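Local coordinates for actinorhodin polyketide putative beta-ketoacyl synthase 2 (Streptomyces coelicolor A3, PDB 1TQY), which is the chain length factor of the actinorhodin polyketide synthase, a ketosynthase-family protein that probably takes part in building the polyketide chain, at residues B[332-337]-B[361-366]. Sequence-based numbering, arbitrary orientation.
Sequences TVPKTT and VIAPTA
Three threonine hydroxyls, those of Thr-332, Thr-336 and Thr-365, join the loops at either end of helix 345-359 in the C-terminal half of this thiolase-like fold. Leaving strand 330-332, the chain makes a 3-10 turn over 334-337, and the loop 361-366 runs beside it without regular strand pairing, so hydroxyls do work that backbone groups would do in a sheet. Thr-332 places OG1 opposite its own backbone N (chi1 -175°) and donates to Ala-363 O at 2.6 Å, arriving 20° off the carbonyl plane; its methyl CG2 meanwhile rests on Ile-362 CG2. Thr-365 OG1 accepts a nearly straight bond from Val-333 N (2.8 Å, 164°) and donates a hydrogen bond to Val-380 O. Threonine suits this buried position because its CG2 also packs against Thr-336 CG2 at 3.6 Å, the two side chains crossing at about a right angle. Beyond the hydroxyls, Pro-334 has no N-H to satisfy and lays CG against Ala-363 CB (3.7 Å), whereas Pro-364 O is buried without a partner. Thr-336 OG1 works in both directions, accepting from Ala-366 N at 2.9 Å while donating to Val-333 O, also at 2.9 Å and in the carbonyl plane.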
# COMPACT_ATOMS: atom_id res chain seq x y z
N THR B 332 -22.57 -17.41 -3.12
CA THR B 332 -23.29 -16.47 -2.27
C THR B 332 -22.61 -15.12 -2.22
O THR B 332 -21.40 -15.00 -2.43
CB THR B 332 -23.50 -17.05 -0.84
OG1 THR B 332 -24.32 -16.14 -0.10
CG2 THR B 332 -22.17 -17.20 -0.12
N VAL B 333 -23.39 -14.08 -1.95
CA VAL B 333 -22.88 -12.72 -1.88
C VAL B 333 -23.51 -11.99 -0.70
O VAL B 333 -24.41 -11.17 -0.87
CB VAL B 333 -23.19 -11.96 -3.20
CG1 VAL B 333 -22.62 -10.55 -3.16
CG2 VAL B 333 -22.62 -12.73 -4.39
N PRO B 334 -23.04 -12.28 0.53
CA PRO B 334 -23.60 -11.61 1.71
C PRO B 334 -23.40 -10.10 1.72
O PRO B 334 -24.16 -9.38 2.36
CB PRO B 334 -22.89 -12.31 2.86
CG PRO B 334 -22.62 -13.69 2.31
CD PRO B 334 -22.12 -13.36 0.93
N LYS B 335 -22.39 -9.60 1.01
CA LYS B 335 -22.15 -8.17 1.00
C LYS B 335 -23.36 -7.37 0.52
O LYS B 335 -23.37 -6.14 0.57
CB LYS B 335 -20.91 -7.81 0.17
CG LYS B 335 -20.95 -8.21 -1.29
CD LYS B 335 -19.75 -7.63 -2.05
CE LYS B 335 -18.42 -8.21 -1.54
NZ LYS B 335 -18.28 -9.68 -1.86
N THR B 336 -24.39 -8.07 0.04
CA THR B 336 -25.60 -7.39 -0.39
C THR B 336 -26.23 -6.72 0.84
O THR B 336 -27.03 -5.79 0.71
CB THR B 336 -26.62 -8.37 -1.01
OG1 THR B 336 -26.75 -9.52 -0.16
CG2 THR B 336 -26.17 -8.82 -2.40
N THR B 337 -25.86 -7.20 2.02
CA THR B 337 -26.39 -6.63 3.25
C THR B 337 -25.56 -5.46 3.78
O THR B 337 -26.01 -4.74 4.67
CB THR B 337 -26.49 -7.68 4.39
OG1 THR B 337 -25.18 -8.20 4.67
CG2 THR B 337 -27.42 -8.80 4.00
N VAL B 361 -23.59 -23.50 8.15
CA VAL B 361 -24.60 -22.94 7.26
C VAL B 361 -24.00 -21.88 6.33
O VAL B 361 -23.10 -21.14 6.72
CB VAL B 361 -25.77 -22.29 8.03
CG1 VAL B 361 -26.49 -23.34 8.86
CG2 VAL B 361 -25.24 -21.17 8.93
N ILE B 362 -24.52 -21.80 5.11
CA ILE B 362 -24.04 -20.81 4.15
C ILE B 362 -24.84 -19.51 4.26
O ILE B 362 -26.05 -19.50 4.03
CB ILE B 362 -24.14 -21.32 2.69
CG1 ILE B 362 -23.29 -22.59 2.52
CG2 ILE B 362 -23.67 -20.23 1.71
CD1 ILE B 362 -23.39 -23.26 1.16
N ALA B 363 -24.15 -18.43 4.61
CA ALA B 363 -24.78 -17.11 4.73
C ALA B 363 -25.47 -16.84 3.39
O ALA B 363 -24.87 -17.00 2.34
CB ALA B 363 -23.71 -16.06 4.99
N PRO B 364 -26.74 -16.42 3.42
CA PRO B 364 -27.50 -16.15 2.19
C PRO B 364 -27.25 -14.80 1.52
O PRO B 364 -26.56 -13.94 2.07
CB PRO B 364 -28.94 -16.28 2.66
CG PRO B 364 -28.88 -15.64 4.02
CD PRO B 364 -27.60 -16.25 4.61
N THR B 365 -27.81 -14.64 0.32
CA THR B 365 -27.68 -13.39 -0.42
C THR B 365 -29.03 -12.70 -0.34
O THR B 365 -30.06 -13.31 -0.59
CB THR B 365 -27.35 -13.64 -1.91
OG1 THR B 365 -26.19 -14.49 -2.01
CG2 THR B 365 -27.07 -12.32 -2.62
N ALA B 366 -29.00 -11.41 0.01
CA ALA B 366 -30.22 -10.61 0.14
C ALA B 366 -30.53 -9.81 -1.12
O ALA B 366 -29.63 -9.51 -1.91
CB ALA B 366 -30.06 -9.64 1.32